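Local coordinates for protein EST1E (Clostridium proteoclasticum, PDB 2WTM) that hydrolyses ester bonds as a promiscuous feruloyl esterase of the alpha/beta-hydrolase fold, probably through a Ser-His-Asp charge relay, at residues G72-H77 and D164-K169. Sequence-based numbering, arbitrary orientation.
Sequences GKFEDH and DGRKLK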
ATOM      1  N   GLY A  72      -1.869  11.870  12.438  1.00 10.95           N
ATOM      2  CA  GLY A  72      -1.679  10.445  12.652  1.00 12.24           C
ATOM      3  C   GLY A  72      -0.697  10.171  13.738  1.00 12.87           C
ATOM      4  O   GLY A  72       0.160  11.006  14.052  1.00 12.06           O
ATOM      5  N   LYS A  73      -0.773   8.976  14.313  1.00 13.84           N
ATOM      6  CA  LYS A  73       0.127   8.511  15.355  1.00 13.38           C
ATOM      7  C   LYS A  73       1.236   7.679  14.726  1.00 11.78           C
ATOM      8  O   LYS A  73       0.962   6.834  13.817  1.00 10.05           O
ATOM      9  CB  LYS A  73      -0.619   7.587  16.370  1.00 14.82           C
ATOM     10  CG  LYS A  73      -1.688   8.248  17.227  1.00 16.52           C
ATOM     11  CD  LYS A  73      -2.366   7.128  18.160  1.00 17.36           C
ATOM     12  CE  LYS A  73      -3.411   7.677  19.142  1.00 25.36           C
ATOM     13  N   PHE A  74       2.435   7.850  15.231  1.00 11.89           N
ATOM     14  CA  PHE A  74       3.572   7.116  14.736  1.00 11.46           C
ATOM     15  C   PHE A  74       3.274   5.628  14.662  1.00 11.12           C
ATOM     16  O   PHE A  74       3.620   4.929  13.679  1.00 10.43           O
ATOM     17  CB  PHE A  74       4.771   7.359  15.681  1.00 12.07           C
ATOM     18  CG  PHE A  74       5.935   6.556  15.360  1.00 11.21           C
ATOM     19  CD1 PHE A  74       6.845   6.984  14.401  1.00 11.06           C
ATOM     20  CD2 PHE A  74       6.120   5.282  15.935  1.00 13.62           C
ATOM     21  CE1 PHE A  74       7.932   6.197  14.069  1.00 12.13           C
ATOM     22  CE2 PHE A  74       7.238   4.476  15.601  1.00 10.89           C
ATOM     23  CZ  PHE A  74       8.129   4.956  14.667  1.00 11.73           C
ATOM     24  N   GLU A  75       2.606   5.128  15.700  1.00 11.02           N
ATOM     25  CA  GLU A  75       2.381   3.690  15.779  1.00 10.12           C
ATOM     26  C   GLU A  75       1.531   3.158  14.640  1.00  9.19           C
ATOM     27  O   GLU A  75       1.580   1.950  14.390  1.00 10.95           O
ATOM     28  CB  GLU A  75       1.738   3.304  17.126  1.00  9.11           C
ATOM     29  CG  GLU A  75       0.345   3.791  17.334  1.00 12.84           C
ATOM     30  CD  GLU A  75      -0.066   3.811  18.813  1.00 17.76           C
ATOM     31  OE1 GLU A  75       0.461   4.640  19.585  1.00 19.92           O
ATOM     32  OE2 GLU A  75      -0.925   2.997  19.177  1.00 23.87           O
ATOM     33  N   ASP A  76       0.726   4.012  14.049  1.00 10.33           N
ATOM     34  CA  ASP A  76      -0.222   3.552  13.016  1.00  9.85           C
ATOM     35  C   ASP A  76       0.352   3.797  11.623  1.00  9.52           C
ATOM     36  O   ASP A  76      -0.365   3.635  10.630  1.00  9.62           O
ATOM     37  CB  ASP A  76      -1.502   4.349  13.162  1.00 11.10           C
ATOM     38  CG  ASP A  76      -2.276   3.951  14.388  1.00 12.34           C
ATOM     39  OD1 ASP A  76      -2.365   2.767  14.655  1.00 14.87           O
ATOM     40  OD2 ASP A  76      -2.801   4.833  15.095  1.00 13.40           O
ATOM     41  N   HIS A  77       1.576   4.285  11.510  1.00  9.11           N
ATOM     42  CA  HIS A  77       2.149   4.518  10.136  1.00  8.14           C
ATOM     43  C   HIS A  77       2.590   3.228   9.534  1.00  8.36           C
ATOM     44  O   HIS A  77       2.953   2.294  10.225  1.00 10.42           O
ATOM     45  CB  HIS A  77       3.277   5.528  10.168  1.00  9.46           C
ATOM     46  CG  HIS A  77       4.676   4.997  10.234  1.00  9.72           C
ATOM     47  ND1 HIS A  77       5.335   4.765  11.422  1.00 10.18           N
ATOM     48  CD2 HIS A  77       5.582   4.764   9.250  1.00  9.85           C
ATOM     49  CE1 HIS A  77       6.597   4.403  11.157  1.00 10.42           C
ATOM     50  NE2 HIS A  77       6.769   4.378   9.841  1.00  9.68           N
ATOM     51  N   ASP A 164      13.416   5.119  21.443  1.00 20.46           N
ATOM     52  CA  ASP A 164      13.105   6.240  22.350  1.00 20.95           C
ATOM     53  C   ASP A 164      11.674   6.460  22.768  1.00 20.64           C
ATOM     54  O   ASP A 164      11.115   7.593  22.824  1.00 21.84           O
ATOM     55  CB  ASP A 164      13.622   7.541  21.770  1.00 24.67           C
ATOM     56  CG  ASP A 164      14.965   7.857  22.229  1.00 30.74           C
ATOM     57  OD1 ASP A 164      15.849   6.945  22.208  1.00 38.50           O
ATOM     58  OD2 ASP A 164      15.132   9.061  22.585  1.00 41.45           O
ATOM     59  N   GLY A 165      11.060   5.378  23.174  1.00 17.40           N
ATOM     60  CA  GLY A 165       9.778   5.424  23.740  1.00 16.56           C
ATOM     61  C   GLY A 165       8.587   5.451  22.803  1.00 15.75           C
ATOM     62  O   GLY A 165       7.488   5.823  23.215  1.00 18.44           O
ATOM     63  N   ARG A 166       8.827   4.923  21.600  1.00 14.20           N
ATOM     64  CA  ARG A 166       7.774   4.860  20.593  1.00 14.43           C
ATOM     65  C   ARG A 166       7.208   3.437  20.568  1.00 13.89           C
ATOM     66  O   ARG A 166       7.824   2.457  21.051  1.00 15.01           O
ATOM     67  CB  ARG A 166       8.361   5.169  19.237  1.00 14.03           C
ATOM     68  CG  ARG A 166       8.659   6.657  19.111  1.00 16.29           C
ATOM     69  CD  ARG A 166       9.358   6.916  17.850  1.00 16.06           C
ATOM     70  NE  ARG A 166       9.503   8.360  17.653  1.00 18.05           N
ATOM     71  CZ  ARG A 166      10.608   9.020  17.974  1.00 18.03           C
ATOM     72  NH1 ARG A 166      11.694   8.386  18.427  1.00 17.36           N
ATOM     73  NH2 ARG A 166      10.657  10.349  17.773  1.00 22.68           N
ATOM     74  N   LYS A 167       6.053   3.327  19.943  1.00 14.25           N
ATOM     75  CA  LYS A 167       5.364   2.082  19.766  1.00 14.36           C
ATOM     76  C   LYS A 167       5.065   1.952  18.264  1.00 12.36           C
ATOM     77  O   LYS A 167       4.768   2.916  17.618  1.00 11.91           O
ATOM     78  CB  LYS A 167       4.014   2.135  20.491  1.00 15.90           C
ATOM     79  CG  LYS A 167       3.988   2.392  21.970  1.00 22.14           C
ATOM     80  CD  LYS A 167       2.544   2.417  22.449  1.00 20.69           C
ATOM     81  CE  LYS A 167       2.353   2.490  23.965  1.00 27.12           C
ATOM     82  NZ  LYS A 167       0.866   2.438  24.248  1.00 30.06           N
ATOM     83  N   LEU A 168       5.042   0.735  17.770  1.00 11.46           N
ATOM     84  CA  LEU A 168       4.734   0.517  16.365  1.00 10.75           C
ATOM     85  C   LEU A 168       3.842  -0.716  16.245  1.00 11.35           C
ATOM     86  O   LEU A 168       4.256  -1.798  16.659  1.00 12.74           O
ATOM     87  CB  LEU A 168       6.008   0.378  15.562  1.00 11.16           C
ATOM     88  CG  LEU A 168       5.880   0.225  14.042  1.00 11.19           C
ATOM     89  CD1 LEU A 168       5.340   1.603  13.486  1.00 10.41           C
ATOM     90  CD2 LEU A 168       7.184  -0.173  13.402  1.00 10.21           C
ATOM     91  N   LYS A 169       2.684  -0.592  15.578  1.00 10.13           N
ATOM     92  CA  LYS A 169       1.839  -1.764  15.349  1.00 11.61           C
ATOM     93  C   LYS A 169       2.448  -2.709  14.347  1.00 11.47           C
ATOM     94  O   LYS A 169       3.138  -2.333  13.418  1.00 10.92           O
ATOM     95  CB  LYS A 169       0.437  -1.339  14.921  1.00 11.43           C
ATOM     96  CG  LYS A 169      -0.338  -0.629  16.002  1.00 14.72           C
ATOM     97  CD  LYS A 169      -1.678  -0.234  15.587  1.00 16.31           C
ATOM     98  CE  LYS A 169      -2.402   0.424  16.840  1.00 16.35           C
ATOM     99  NZ  LYS A 169      -3.699   1.055  16.354  1.00 20.43           N
TER
HETATM  100  O   HOH W   1      -4.456   4.293  16.987  1.00 38.71           O
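The antiparallel hairpin 159-162/166-169, part of the insertion between core strands 125-131 and 192-197 of this alpha/beta-hydrolase, rests its second strand on the short 3-10 turn 74-76, where Phe74 and Glu75 meet Arg166, Lys167 and Leu168. A single backbone hydrogen bond joins the two, from Lys169 N to Glu75 O (3.0 Å). Next to it Lys167 O closes on the turn, 3.1 Å from Glu75 CA in a CA-H...O contact, and also lies in the plane of the Phe74 ring at its edge, 3.2 Å from CD2. Phe74 holds CG anti to its own N (chi1 174°), which turns one ring face to Arg166: Arg166 CD sits over the ring centre in a CH-pi contact, 3.9 Å from the centroid, while the guanidinium lies farther out and its NH1 bonds to Trp163 O. On the opposite ring face, toward the rim, is His77 ND1, which donates in its own ring plane to Phe74 O (2.8 Å). Leu168 CD1 touches both rings obliquely, at Phe74 CE2 (4.0 Å) and His77 ND1 (3.8 Å). The extended Lys169 chain brings NZ to the syn lone pair of Asp76 OD1, a 2.8 Å salt bridge, and a water donates to OD2. Phe36 and His67 pack on both rings and His77 NE2 bonds to Gln109, within the probable nucleophile elbow; helix 79-93 follows the turn, while Leu168 pairs with Leu160 of strand 159-162.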